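Local coordinates for protein tRNA (cytosine(72)-C(5))-methyltransferase (Pyrococcus horikoshii, PDB 5ZVE) that methylates carbon 5 of cytosine 72 in several tRNAs, using S-adenosyl-L-methionine as the methyl donor and releasing S-adenosyl-L-homocysteine, at residues Y12-F17 with L325-E329; Y36-N41 with Y178-L184; G58-L62 with L71-R75; K360-F364 with F374-K378. All blocks are in the same frame, centred on the assembly; numbering follows the deposited sequence.

Contact 1: residues Y12-F17 with L325-E329; sequences YYKNLF and LSYEE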
loop_
_atom_site.group_PDB
_atom_site.type_symbol
_atom_site.label_atom_id
_atom_site.label_comp_id
_atom_site.label_asym_id
_atom_site.label_seq_id
_atom_site.Cartn_x
_atom_site.Cartn_y
_atom_site.Cartn_z
ATOM N N TYR A 12 -16.214 3.028 16.278
ATOM C CA TYR A 12 -16.657 2.492 15.002
ATOM C C TYR A 12 -16.106 1.082 14.815
ATOM O O TYR A 12 -16.853 0.151 14.505
ATOM C CB TYR A 12 -16.221 3.406 13.851
ATOM C CG TYR A 12 -16.542 2.867 12.474
ATOM C CD1 TYR A 12 -17.767 3.119 11.873
ATOM C CD2 TYR A 12 -15.616 2.102 11.777
ATOM C CE1 TYR A 12 -18.059 2.621 10.612
ATOM C CE2 TYR A 12 -15.896 1.602 10.529
ATOM C CZ TYR A 12 -17.115 1.860 9.947
ATOM O OH TYR A 12 -17.377 1.352 8.697
ATOM N N TYR A 13 -14.801 0.931 15.021
ATOM C CA TYR A 13 -14.154 -0.373 14.907
ATOM C C TYR A 13 -14.752 -1.387 15.881
ATOM O O TYR A 13 -15.039 -2.521 15.497
ATOM C CB TYR A 13 -12.647 -0.254 15.141
ATOM C CG TYR A 13 -11.884 0.397 14.007
ATOM C CD1 TYR A 13 -12.354 0.343 12.699
ATOM C CD2 TYR A 13 -10.688 1.062 14.245
ATOM C CE1 TYR A 13 -11.653 0.940 11.664
ATOM C CE2 TYR A 13 -9.982 1.657 13.221
ATOM C CZ TYR A 13 -10.467 1.595 11.935
ATOM O OH TYR A 13 -9.754 2.188 10.920
ATOM N N LYS A 14 -14.928 -0.982 17.137
ATOM C CA LYS A 14 -15.510 -1.865 18.144
ATOM C C LYS A 14 -16.894 -2.331 17.721
ATOM O O LYS A 14 -17.233 -3.502 17.864
ATOM C CB LYS A 14 -15.580 -1.177 19.512
ATOM C CG LYS A 14 -14.225 -0.951 20.168
ATOM C CD LYS A 14 -14.326 -0.059 21.403
ATOM C CE LYS A 14 -12.952 0.174 22.023
ATOM N NZ LYS A 14 -12.978 1.177 23.130
ATOM N N ASN A 15 -17.689 -1.409 17.190
ATOM C CA ASN A 15 -19.029 -1.742 16.723
ATOM C C ASN A 15 -18.998 -2.692 15.534
ATOM O O ASN A 15 -19.839 -3.581 15.414
ATOM C CB ASN A 15 -19.794 -0.477 16.341
ATOM C CG ASN A 15 -20.303 0.279 17.545
ATOM O OD1 ASN A 15 -20.543 -0.306 18.602
ATOM N ND2 ASN A 15 -20.476 1.589 17.393
ATOM N N LEU A 16 -18.013 -2.508 14.665
ATOM C CA LEU A 16 -17.980 -3.226 13.401
ATOM C C LEU A 16 -17.279 -4.578 13.515
ATOM O O LEU A 16 -17.628 -5.530 12.814
ATOM C CB LEU A 16 -17.297 -2.371 12.334
ATOM C CG LEU A 16 -17.168 -3.021 10.960
ATOM C CD1 LEU A 16 -18.546 -3.362 10.412
ATOM C CD2 LEU A 16 -16.398 -2.117 10.014
ATOM N N PHE A 17 -16.292 -4.664 14.402
ATOM C CA PHE A 17 -15.508 -5.887 14.525
ATOM C C PHE A 17 -15.677 -6.573 15.875
ATOM O O PHE A 17 -15.357 -7.752 16.018
ATOM C CB PHE A 17 -14.018 -5.590 14.309
ATOM C CG PHE A 17 -13.704 -4.938 12.994
ATOM C CD1 PHE A 17 -13.944 -5.598 11.801
ATOM C CD2 PHE A 17 -13.144 -3.670 12.952
ATOM C CE1 PHE A 17 -13.646 -5.002 10.591
ATOM C CE2 PHE A 17 -12.841 -3.068 11.745
ATOM C CZ PHE A 17 -13.092 -3.737 10.563
ATOM N N LEU A 325 -10.630 -0.356 5.871
ATOM C CA LEU A 325 -11.375 -1.334 6.651
ATOM C C LEU A 325 -12.880 -1.068 6.722
ATOM O O LEU A 325 -13.647 -1.957 7.091
ATOM C CB LEU A 325 -10.812 -1.380 8.069
ATOM C CG LEU A 325 -9.347 -1.804 8.173
ATOM C CD1 LEU A 325 -8.781 -1.385 9.519
ATOM C CD2 LEU A 325 -9.241 -3.301 7.986
ATOM N N SER A 326 -13.301 0.146 6.367
ATOM C CA SER A 326 -14.680 0.573 6.614
ATOM C C SER A 326 -15.702 -0.301 5.894
ATOM O O SER A 326 -15.428 -0.860 4.827
ATOM C CB SER A 326 -14.881 2.032 6.201
ATOM O OG SER A 326 -15.010 2.154 4.798
ATOM N N TYR A 327 -16.874 -0.439 6.501
ATOM C CA TYR A 327 -17.967 -1.159 5.870
ATOM C C TYR A 327 -18.479 -0.396 4.655
ATOM O O TYR A 327 -18.651 -0.975 3.579
ATOM C CB TYR A 327 -19.113 -1.398 6.860
ATOM C CG TYR A 327 -20.215 -2.251 6.276
ATOM C CD1 TYR A 327 -20.172 -3.633 6.372
ATOM C CD2 TYR A 327 -21.288 -1.673 5.609
ATOM C CE1 TYR A 327 -21.175 -4.417 5.828
ATOM C CE2 TYR A 327 -22.290 -2.443 5.065
ATOM C CZ TYR A 327 -22.229 -3.814 5.176
ATOM O OH TYR A 327 -23.231 -4.584 4.630
ATOM N N GLU A 328 -18.732 0.899 4.841
ATOM C CA GLU A 328 -19.383 1.725 3.825
ATOM C C GLU A 328 -18.618 1.751 2.498
ATOM O O GLU A 328 -19.227 1.691 1.429
ATOM C CB GLU A 328 -19.560 3.163 4.331
ATOM C CG GLU A 328 -20.580 3.345 5.451
ATOM C CD GLU A 328 -20.026 3.000 6.824
ATOM O OE1 GLU A 328 -18.837 2.627 6.912
ATOM O OE2 GLU A 328 -20.778 3.113 7.817
ATOM N N GLU A 329 -17.290 1.824 2.565
ATOM C CA GLU A 329 -16.475 1.885 1.354
ATOM C C GLU A 329 -16.312 0.513 0.717
ATOM O O GLU A 329 -15.862 0.399 -0.420
ATOM C CB GLU A 329 -15.088 2.467 1.650
ATOM C CG GLU A 329 -15.082 3.892 2.163
ATOM C CD GLU A 329 -13.708 4.318 2.654
ATOM O OE1 GLU A 329 -12.844 4.623 1.807
ATOM O OE2 GLU A 329 -13.490 4.340 3.882
#
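Leu-16 and Phe-17, at the end of helix 7-17, pack on Tyr-327 and Leu-325 in the loop that follows strand 316-322 of the class I methyltransferase sheet. CD1 of Leu-16 meets CB of Tyr-327 at 4.1 Å, the two side chains crossing at about a right angle, while Leu-16 CD2 lies 3.9 Å from Tyr-327 N. CZ of Phe-17 brings the ring edge to Leu-325 O and touches CB of that residue. Beside it, Leu-325 CD1 packs on Tyr-13 CZ at 4.2 Å. Arg-363 reaches the Leu-325 carbonyl, and Ile-294 of helix 291-310 touches Ser-326 and Glu-328. Ser-326 OG accepts from Glu-329 N, an ST motif, and donates to Glu-329 OE2. At the polar edge, Tyr-12 has CG opposite its backbone N (chi1 175°), which sends the ring across to the loop. Tyr-12 OH accepts from Tyr-327 N at 2.9 Å and donates to the syn lone pair of Glu-328 OE1, 2.6 Å away.

Contact 2: residues Y36-N41 with Y178-L184; sequences YYIRVN and YFYPQGL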
loop_
_atom_site.group_PDB
_atom_site.type_symbol
_atom_site.label_atom_id
_atom_site.label_comp_id
_atom_site.label_asym_id
_atom_site.label_seq_id
_atom_site.Cartn_x
_atom_site.Cartn_y
_atom_site.Cartn_z
ATOM N N TYR A 36 7.155 -8.322 4.483
ATOM C CA TYR A 36 7.294 -7.244 3.513
ATOM C C TYR A 36 7.460 -7.819 2.113
ATOM O O TYR A 36 8.509 -8.390 1.784
ATOM C CB TYR A 36 8.481 -6.349 3.875
ATOM C CG TYR A 36 8.612 -5.119 3.010
ATOM C CD1 TYR A 36 7.619 -4.144 3.003
ATOM C CD2 TYR A 36 9.723 -4.929 2.204
ATOM C CE1 TYR A 36 7.736 -3.013 2.218
ATOM C CE2 TYR A 36 9.845 -3.801 1.411
ATOM C CZ TYR A 36 8.850 -2.849 1.422
ATOM O OH TYR A 36 8.974 -1.728 0.636
ATOM N N TYR A 37 6.421 -7.666 1.296
ATOM C CA TYR A 37 6.348 -8.338 -0.002
ATOM C C TYR A 37 6.856 -7.471 -1.155
ATOM O O TYR A 37 6.766 -6.243 -1.124
ATOM C CB TYR A 37 4.910 -8.771 -0.298
ATOM C CG TYR A 37 4.534 -10.137 0.236
ATOM C CD1 TYR A 37 4.046 -10.293 1.528
ATOM C CD2 TYR A 37 4.661 -11.270 -0.556
ATOM C CE1 TYR A 37 3.699 -11.543 2.018
ATOM C CE2 TYR A 37 4.316 -12.525 -0.076
ATOM C CZ TYR A 37 3.835 -12.654 1.209
ATOM O OH TYR A 37 3.495 -13.899 1.685
ATOM N N ILE A 38 7.404 -8.129 -2.168
ATOM C CA ILE A 38 7.750 -7.479 -3.421
ATOM C C ILE A 38 7.231 -8.329 -4.567
ATOM O O ILE A 38 7.043 -9.537 -4.411
ATOM C CB ILE A 38 9.266 -7.288 -3.582
ATOM C CG1 ILE A 38 9.966 -8.654 -3.666
ATOM C CG2 ILE A 38 9.821 -6.453 -2.441
ATOM C CD1 ILE A 38 11.461 -8.577 -3.875
ATOM N N ARG A 39 6.990 -7.708 -5.715
ATOM C CA ARG A 39 6.593 -8.481 -6.880
ATOM C C ARG A 39 7.779 -8.723 -7.794
ATOM O O ARG A 39 8.471 -7.791 -8.180
ATOM C CB ARG A 39 5.473 -7.784 -7.657
ATOM C CG ARG A 39 4.947 -8.623 -8.819
ATOM C CD ARG A 39 3.861 -7.919 -9.615
ATOM N NE ARG A 39 4.389 -6.911 -10.534
ATOM C CZ ARG A 39 4.166 -5.604 -10.439
ATOM N NH1 ARG A 39 3.401 -5.124 -9.466
ATOM N NH2 ARG A 39 4.698 -4.776 -11.328
ATOM N N VAL A 40 8.014 -9.982 -8.132
ATOM C CA VAL A 40 9.016 -10.307 -9.136
ATOM C C VAL A 40 8.516 -9.877 -10.506
ATOM O O VAL A 40 7.451 -10.308 -10.946
ATOM C CB VAL A 40 9.338 -11.814 -9.164
ATOM C CG1 VAL A 40 10.424 -12.099 -10.178
ATOM C CG2 VAL A 40 9.733 -12.300 -7.782
ATOM N N ASN A 41 9.281 -9.026 -11.178
ATOM C CA ASN A 41 8.918 -8.601 -12.519
ATOM C C ASN A 41 9.325 -9.656 -13.532
ATOM O O ASN A 41 10.419 -9.608 -14.091
ATOM C CB ASN A 41 9.559 -7.256 -12.865
ATOM C CG ASN A 41 9.198 -6.782 -14.261
ATOM O OD1 ASN A 41 8.266 -7.294 -14.875
ATOM N ND2 ASN A 41 9.932 -5.801 -14.765
ATOM N N TYR A 178 13.911 -5.327 -11.812
ATOM C CA TYR A 178 13.714 -6.744 -11.516
ATOM C C TYR A 178 12.510 -7.003 -10.613
ATOM O O TYR A 178 11.985 -8.116 -10.582
ATOM C CB TYR A 178 14.967 -7.331 -10.866
ATOM C CG TYR A 178 16.129 -7.540 -11.813
ATOM C CD1 TYR A 178 15.942 -7.521 -13.189
ATOM C CD2 TYR A 178 17.410 -7.773 -11.327
ATOM C CE1 TYR A 178 17.002 -7.719 -14.058
ATOM C CE2 TYR A 178 18.475 -7.975 -12.187
ATOM C CZ TYR A 178 18.266 -7.946 -13.550
ATOM O OH TYR A 178 19.323 -8.142 -14.408
ATOM N N PHE A 179 12.076 -5.986 -9.879
ATOM C CA PHE A 179 10.958 -6.160 -8.957
ATOM C C PHE A 179 10.249 -4.853 -8.627
ATOM O O PHE A 179 10.740 -3.763 -8.923
ATOM C CB PHE A 179 11.425 -6.835 -7.658
ATOM C CG PHE A 179 12.331 -5.981 -6.816
ATOM C CD1 PHE A 179 11.811 -5.110 -5.866
ATOM C CD2 PHE A 179 13.707 -6.057 -6.964
ATOM C CE1 PHE A 179 12.649 -4.322 -5.090
ATOM C CE2 PHE A 179 14.546 -5.274 -6.189
ATOM C CZ PHE A 179 14.015 -4.407 -5.252
ATOM N N TYR A 180 9.083 -4.984 -8.005
ATOM C CA TYR A 180 8.283 -3.835 -7.606
ATOM C C TYR A 180 7.667 -4.099 -6.237
ATOM O O TYR A 180 6.857 -5.017 -6.084
ATOM C CB TYR A 180 7.198 -3.551 -8.646
ATOM C CG TYR A 180 6.400 -2.302 -8.374
ATOM C CD1 TYR A 180 6.837 -1.068 -8.835
ATOM C CD2 TYR A 180 5.212 -2.354 -7.655
ATOM C CE1 TYR A 180 6.113 0.080 -8.586
ATOM C CE2 TYR A 180 4.488 -1.218 -7.403
ATOM C CZ TYR A 180 4.939 -0.000 -7.870
ATOM O OH TYR A 180 4.214 1.141 -7.622
ATOM N N PRO A 181 8.069 -3.312 -5.230
ATOM C CA PRO A 181 7.527 -3.483 -3.878
ATOM C C PRO A 181 6.012 -3.273 -3.874
ATOM O O PRO A 181 5.533 -2.262 -4.374
ATOM C CB PRO A 181 8.253 -2.411 -3.054
ATOM C CG PRO A 181 8.870 -1.482 -4.047
ATOM C CD PRO A 181 9.103 -2.267 -5.296
ATOM N N GLN A 182 5.282 -4.241 -3.331
ATOM C CA GLN A 182 3.832 -4.290 -3.443
ATOM C C GLN A 182 3.292 -5.305 -2.443
ATOM O O GLN A 182 3.862 -6.383 -2.289
ATOM C CB GLN A 182 3.419 -4.662 -4.869
ATOM C CG GLN A 182 1.928 -4.565 -5.145
ATOM C CD GLN A 182 1.565 -4.951 -6.570
ATOM O OE1 GLN A 182 2.132 -5.886 -7.143
ATOM N NE2 GLN A 182 0.619 -4.226 -7.151
ATOM N N GLY A 183 2.201 -4.969 -1.764
ATOM C CA GLY A 183 1.655 -5.845 -0.743
ATOM C C GLY A 183 1.026 -7.103 -1.315
ATOM O O GLY A 183 0.631 -7.132 -2.481
ATOM N N LEU A 184 0.945 -8.146 -0.491
ATOM C CA LEU A 184 0.322 -9.404 -0.893
ATOM C C LEU A 184 -1.132 -9.191 -1.362
ATOM O O LEU A 184 -1.487 -9.637 -2.451
ATOM C CB LEU A 184 0.398 -10.432 0.251
ATOM C CG LEU A 184 -0.374 -11.754 0.179
ATOM C CD1 LEU A 184 -0.076 -12.486 -1.091
ATOM C CD2 LEU A 184 -0.042 -12.651 1.358
#
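Arg-39 and Tyr-180 form the central hydrogen-bonded pair of two antiparallel strands: Arg-39 N reaches Tyr-180 O at 2.7 Å, and Tyr-180 N returns a bond to Arg-39 O. Asn-41 N to Tyr-178 O prolongs the ladder, whereas Gln-182 N to Tyr-37 O, 3.3 Å, is weak. Among side chains, Arg-39 NH1 donates to Gln-182 OE1 at 2.8 Å; the oxygen lies in the guanidinium plane, but the donor stands well above the amide plane. A bend at chi3 (78°) turns the guanidinium over Tyr-180, whose CB covers one face, and Thr-213 and Gln-217 of helix 210-218 bind NH2 and NE. A leucine at Arg-39 would probably leave Gln-182 OE1 and Gln-217 OE1 without these donors and remove the flat group that lies against Tyr-180 CB. Apolar contacts occupy the other face, where Ile-38 CD1 meets Phe-179 CD1 at 4.0 Å. At the end of the pairing, Leu-184 CB makes a CH-pi contact over the Tyr-37 ring, 3.9 Å from its centroid. Strand 179-181 forms an outer edge of a four-stranded antiparallel sheet whose other strands belong to the ferredoxin-like part, with Tyr-180 beside Gly-210 of the S-adenosyl-L-methionine site.

Contact 3: residues G58-L62 with L71-R75; sequences GLKPL and LYFVR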
loop_
_atom_site.group_PDB
_atom_site.type_symbol
_atom_site.label_atom_id
_atom_site.label_comp_id
_atom_site.label_asym_id
_atom_site.label_seq_id
_atom_site.Cartn_x
_atom_site.Cartn_y
_atom_site.Cartn_z
ATOM N N GLY A 58 22.967 -9.825 0.552
ATOM C CA GLY A 58 22.805 -10.124 1.965
ATOM C C GLY A 58 21.363 -10.200 2.434
ATOM O O GLY A 58 21.093 -10.268 3.634
ATOM N N LEU A 59 20.427 -10.178 1.494
ATOM C CA LEU A 59 19.016 -10.192 1.847
ATOM C C LEU A 59 18.506 -11.622 1.995
ATOM O O LEU A 59 19.088 -12.558 1.440
ATOM C CB LEU A 59 18.204 -9.436 0.797
ATOM C CG LEU A 59 18.698 -8.007 0.558
ATOM C CD1 LEU A 59 17.776 -7.260 -0.388
ATOM C CD2 LEU A 59 18.841 -7.257 1.878
ATOM N N LYS A 60 17.424 -11.789 2.751
ATOM C CA LYS A 60 16.849 -13.116 2.971
ATOM C C LYS A 60 15.419 -13.216 2.438
ATOM O O LYS A 60 14.464 -13.339 3.207
ATOM C CB LYS A 60 16.893 -13.473 4.455
ATOM C CG LYS A 60 18.312 -13.647 4.984
ATOM C CD LYS A 60 18.334 -13.938 6.474
ATOM C CE LYS A 60 19.749 -14.256 6.939
ATOM N NZ LYS A 60 19.816 -14.546 8.397
ATOM N N PRO A 61 15.265 -13.181 1.110
ATOM C CA PRO A 61 13.910 -13.234 0.560
ATOM C C PRO A 61 13.292 -14.607 0.770
ATOM O O PRO A 61 14.003 -15.609 0.726
ATOM C CB PRO A 61 14.128 -12.942 -0.922
ATOM C CG PRO A 61 15.478 -13.533 -1.195
ATOM C CD PRO A 61 16.293 -13.318 0.062
ATOM N N LEU A 62 11.990 -14.650 1.019
ATOM C CA LEU A 62 11.291 -15.920 1.142
ATOM C C LEU A 62 10.205 -16.012 0.079
ATOM O O LEU A 62 9.626 -14.996 -0.312
ATOM C CB LEU A 62 10.698 -16.074 2.543
ATOM C CG LEU A 62 11.688 -15.981 3.700
ATOM C CD1 LEU A 62 10.964 -16.067 5.027
ATOM C CD2 LEU A 62 12.722 -17.096 3.583
ATOM N N LEU A 71 7.633 -12.561 -3.359
ATOM C CA LEU A 71 8.731 -12.748 -2.413
ATOM C C LEU A 71 8.507 -11.828 -1.238
ATOM O O LEU A 71 8.015 -10.716 -1.415
ATOM C CB LEU A 71 10.091 -12.449 -3.047
ATOM C CG LEU A 71 10.691 -13.456 -4.030
ATOM C CD1 LEU A 71 11.940 -12.885 -4.659
ATOM C CD2 LEU A 71 10.993 -14.756 -3.331
ATOM N N TYR A 72 8.868 -12.268 -0.038
ATOM C CA TYR A 72 8.718 -11.391 1.111
ATOM C C TYR A 72 9.909 -11.458 2.055
ATOM O O TYR A 72 10.655 -12.439 2.082
ATOM C CB TYR A 72 7.411 -11.704 1.862
ATOM C CG TYR A 72 7.385 -13.035 2.576
ATOM C CD1 TYR A 72 7.846 -13.149 3.882
ATOM C CD2 TYR A 72 6.887 -14.176 1.951
ATOM C CE1 TYR A 72 7.825 -14.361 4.543
ATOM C CE2 TYR A 72 6.863 -15.396 2.606
ATOM C CZ TYR A 72 7.336 -15.481 3.902
ATOM O OH TYR A 72 7.322 -16.683 4.570
ATOM N N PHE A 73 10.086 -10.387 2.817
ATOM C CA PHE A 73 11.145 -10.311 3.805
ATOM C C PHE A 73 10.526 -10.246 5.187
ATOM O O PHE A 73 9.507 -9.582 5.389
ATOM C CB PHE A 73 12.039 -9.094 3.563
ATOM C CG PHE A 73 12.616 -9.030 2.177
ATOM C CD1 PHE A 73 11.894 -8.481 1.132
ATOM C CD2 PHE A 73 13.886 -9.528 1.922
ATOM C CE1 PHE A 73 12.427 -8.426 -0.143
ATOM C CE2 PHE A 73 14.425 -9.476 0.652
ATOM C CZ PHE A 73 13.693 -8.927 -0.384
ATOM N N VAL A 74 11.118 -10.961 6.131
ATOM C CA VAL A 74 10.586 -10.969 7.480
ATOM C C VAL A 74 11.040 -9.701 8.198
ATOM O O VAL A 74 12.214 -9.322 8.145
ATOM C CB VAL A 74 11.029 -12.220 8.263
ATOM C CG1 VAL A 74 10.502 -12.167 9.685
ATOM C CG2 VAL A 74 10.528 -13.482 7.565
ATOM N N ARG A 75 10.102 -9.063 8.882
ATOM C CA ARG A 75 10.361 -7.820 9.591
ATOM C C ARG A 75 11.134 -8.070 10.885
ATOM O O ARG A 75 10.975 -9.109 11.519
ATOM C CB ARG A 75 9.032 -7.115 9.871
ATOM C CG ARG A 75 9.123 -5.890 10.747
ATOM C CD ARG A 75 8.458 -6.166 12.079
ATOM N NE ARG A 75 7.090 -5.681 12.122
ATOM C CZ ARG A 75 6.196 -6.034 13.041
ATOM N NH1 ARG A 75 6.519 -6.900 13.990
ATOM N NH2 ARG A 75 4.975 -5.517 13.006
HETATM O O HOH W 1 13.346 -12.511 5.632
#
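Tyr-72 holds its CG between the backbone N and the carbonyl carbon (chi1 69°), which brings its ring beneath Leu-62. Leu-62 CB sits over one ring face, 3.9 Å from the centroid, as a CH-pi contact offset toward the rim. With CG of Leu-62 on the side away from its carbonyl carbon (chi1 -57°), CD1 reaches both Tyr-72 CE1 and Val-74 CG2, the latter at 3.6 Å. Between the same two residues, Leu-62 N to Tyr-72 O and Tyr-72 N to Leu-62 O, each 2.8 Å, close an antiparallel hydrogen-bonded pair. Beyond this pair the chains diverge, and a water takes over: it donates to Lys-60 O and accepts from Val-74 N. CE2 of Phe-73 meets Leu-59 CB and Pro-61 CB, each at 3.8 Å. Leu-54 of helix 47-56 touches Leu-59, Pro-61 and Phe-73, and the Schellman motif at Gly-58 ends that helix. Strand 62-63 forms an outer edge of the ferredoxin-like sheet, while strand 70-74 bonds on its other side to strand 35-40.

Contact 4: residues K360-F364 with F374-K378; sequences KVQRF and FFIAK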
loop_
_atom_site.group_PDB
_atom_site.type_symbol
_atom_site.label_atom_id
_atom_site.label_comp_id
_atom_site.label_asym_id
_atom_site.label_seq_id
_atom_site.Cartn_x
_atom_site.Cartn_y
_atom_site.Cartn_z
ATOM N N LYS A 360 -18.592 -13.825 -0.948
ATOM C CA LYS A 360 -17.562 -14.075 -1.952
ATOM C C LYS A 360 -16.479 -13.000 -2.024
ATOM O O LYS A 360 -15.497 -13.159 -2.753
ATOM C CB LYS A 360 -18.204 -14.249 -3.329
ATOM C CG LYS A 360 -19.112 -15.467 -3.427
ATOM C CD LYS A 360 -19.637 -15.649 -4.834
ATOM C CE LYS A 360 -20.405 -16.949 -4.969
ATOM N NZ LYS A 360 -20.865 -17.160 -6.368
ATOM N N VAL A 361 -16.646 -11.913 -1.276
ATOM C CA VAL A 361 -15.600 -10.894 -1.207
ATOM C C VAL A 361 -14.508 -11.308 -0.242
ATOM O O VAL A 361 -14.727 -12.132 0.644
ATOM C CB VAL A 361 -16.156 -9.516 -0.795
ATOM C CG1 VAL A 361 -17.078 -8.984 -1.872
ATOM C CG2 VAL A 361 -16.858 -9.595 0.553
ATOM N N GLN A 362 -13.330 -10.720 -0.406
ATOM C CA GLN A 362 -12.170 -11.160 0.350
ATOM C C GLN A 362 -11.547 -10.016 1.140
ATOM O O GLN A 362 -11.145 -9.001 0.572
ATOM C CB GLN A 362 -11.134 -11.779 -0.594
ATOM C CG GLN A 362 -9.950 -12.409 0.117
ATOM C CD GLN A 362 -9.009 -13.131 -0.824
ATOM O OE1 GLN A 362 -8.092 -13.816 -0.382
ATOM N NE2 GLN A 362 -9.225 -12.976 -2.125
ATOM N N ARG A 363 -11.456 -10.193 2.453
ATOM C CA ARG A 363 -10.851 -9.180 3.310
ATOM C C ARG A 363 -9.517 -9.646 3.864
ATOM O O ARG A 363 -9.314 -10.832 4.112
ATOM C CB ARG A 363 -11.779 -8.811 4.468
ATOM C CG ARG A 363 -12.667 -7.599 4.206
ATOM C CD ARG A 363 -13.564 -7.331 5.397
ATOM N NE ARG A 363 -14.345 -6.106 5.256
ATOM C CZ ARG A 363 -14.005 -4.942 5.802
ATOM N NH1 ARG A 363 -12.888 -4.840 6.516
ATOM N NH2 ARG A 363 -14.778 -3.878 5.632
ATOM N N PHE A 364 -8.616 -8.691 4.058
ATOM C CA PHE A 364 -7.349 -8.943 4.716
ATOM C C PHE A 364 -7.264 -8.113 5.989
ATOM O O PHE A 364 -7.672 -6.951 6.015
ATOM C CB PHE A 364 -6.176 -8.630 3.785
ATOM C CG PHE A 364 -6.036 -9.593 2.636
ATOM C CD1 PHE A 364 -6.700 -9.373 1.441
ATOM C CD2 PHE A 364 -5.233 -10.717 2.755
ATOM C CE1 PHE A 364 -6.570 -10.261 0.383
ATOM C CE2 PHE A 364 -5.095 -11.609 1.700
ATOM C CZ PHE A 364 -5.766 -11.380 0.512
ATOM N N PHE A 374 -7.282 -4.627 3.983
ATOM C CA PHE A 374 -7.541 -4.615 2.553
ATOM C C PHE A 374 -8.881 -5.244 2.225
ATOM O O PHE A 374 -9.465 -5.953 3.045
ATOM C CB PHE A 374 -6.421 -5.349 1.815
ATOM C CG PHE A 374 -6.120 -4.795 0.452
ATOM C CD1 PHE A 374 -5.253 -3.722 0.304
ATOM C CD2 PHE A 374 -6.681 -5.361 -0.682
ATOM C CE1 PHE A 374 -4.960 -3.219 -0.947
ATOM C CE2 PHE A 374 -6.392 -4.860 -1.934
ATOM C CZ PHE A 374 -5.532 -3.787 -2.067
ATOM N N PHE A 375 -9.361 -4.982 1.017
ATOM C CA PHE A 375 -10.662 -5.476 0.595
ATOM C C PHE A 375 -10.671 -5.724 -0.905
ATOM O O PHE A 375 -10.183 -4.902 -1.677
ATOM C CB PHE A 375 -11.758 -4.476 0.985
ATOM C CG PHE A 375 -13.135 -4.893 0.559
ATOM C CD1 PHE A 375 -13.865 -5.792 1.320
ATOM C CD2 PHE A 375 -13.701 -4.383 -0.599
ATOM C CE1 PHE A 375 -15.133 -6.185 0.927
ATOM C CE2 PHE A 375 -14.970 -4.763 -0.994
ATOM C CZ PHE A 375 -15.688 -5.665 -0.231
ATOM N N ILE A 376 -11.222 -6.861 -1.316
ATOM C CA ILE A 376 -11.289 -7.220 -2.731
ATOM C C ILE A 376 -12.656 -7.791 -3.090
ATOM O O ILE A 376 -13.112 -8.756 -2.476
ATOM C CB ILE A 376 -10.219 -8.271 -3.124
ATOM C CG1 ILE A 376 -8.823 -7.867 -2.643
ATOM C CG2 ILE A 376 -10.221 -8.500 -4.630
ATOM C CD1 ILE A 376 -7.744 -8.912 -2.982
ATOM N N ALA A 377 -13.303 -7.193 -4.084
ATOM C CA ALA A 377 -14.553 -7.721 -4.614
ATOM C C ALA A 377 -14.426 -7.993 -6.108
ATOM O O ALA A 377 -13.895 -7.167 -6.850
ATOM C CB ALA A 377 -15.701 -6.749 -4.344
ATOM N N LYS A 378 -14.928 -9.142 -6.550
ATOM C CA LYS A 378 -14.919 -9.478 -7.970
ATOM C C LYS A 378 -16.333 -9.667 -8.479
ATOM O O LYS A 378 -17.069 -10.516 -7.972
ATOM C CB LYS A 378 -14.115 -10.750 -8.232
ATOM C CG LYS A 378 -14.077 -11.146 -9.698
ATOM C CD LYS A 378 -13.688 -12.598 -9.863
ATOM C CE LYS A 378 -13.472 -12.936 -11.323
ATOM N NZ LYS A 378 -13.199 -14.382 -11.515
HETATM O O HOH W 2 -15.695 -11.405 -5.154
#
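Gln-362 and Ile-376 exchange two backbone bonds, Gln-362 N to Ile-376 O and Ile-376 N to Gln-362 O, both 2.9 Å; Gln-347 NE2 also donates to Ile-376 O. Phe-364 N donates to Phe-374 O at 3.0 Å, and Phe-374 N to Phe-364 O. Where the ladder ends, a water accepts from Lys-378 N and probably donates to Lys-360 O. The Gln-362 amide is satisfied outside the strands, NE2 by Gln-347 and Ile-349, OE1 by the backbone N of Ile-351 and Gly-352. Arg-363 forms a salt bridge to Glu-331 through NE, while NH2 bonds Leu-325 O. Phe-375, its CG opposite the backbone N (chi1 179°), lays its ring edge beside Arg-363 CG, 3.6 Å from CD1, and its CE1 3.8 Å from Val-361 CG2. A serine here would probably open a gap beside Val-361 and leave the Arg-363 chain less confined. On the opposite face, Phe-364 CE1 meets Ile-376 CD1 at 3.8 Å. The buried amide and charge thus find their partners outside the strand pair.

Contacts 2 and 3 build one antiparallel sheet: strands 35-40 and 70-74 are neighbours in it, joined by Tyr-36 O to Phe-73 N at 2.7 Å, and the contact centres lie about 11 Å apart. Contacts 1 and 4 touch through Arg-363, their centres about 14 Å apart. Contact 1 ties the N-terminal helix to a catalytic-domain loop, about 29 Å centre to centre from contact 2, where Arg-39 also reaches helix 210-218. Contacts 2 and 4, whose nearest atoms are about 5 Å apart, both approach the cofactor: the side chain of Tyr-180 is about 5 Å from the bound S-adenosyl-L-homocysteine, and that of Phe-374 about 8 Å. The Phe-374 side chain also comes within about 4 Å of that of Cys-323, the predicted nucleophile.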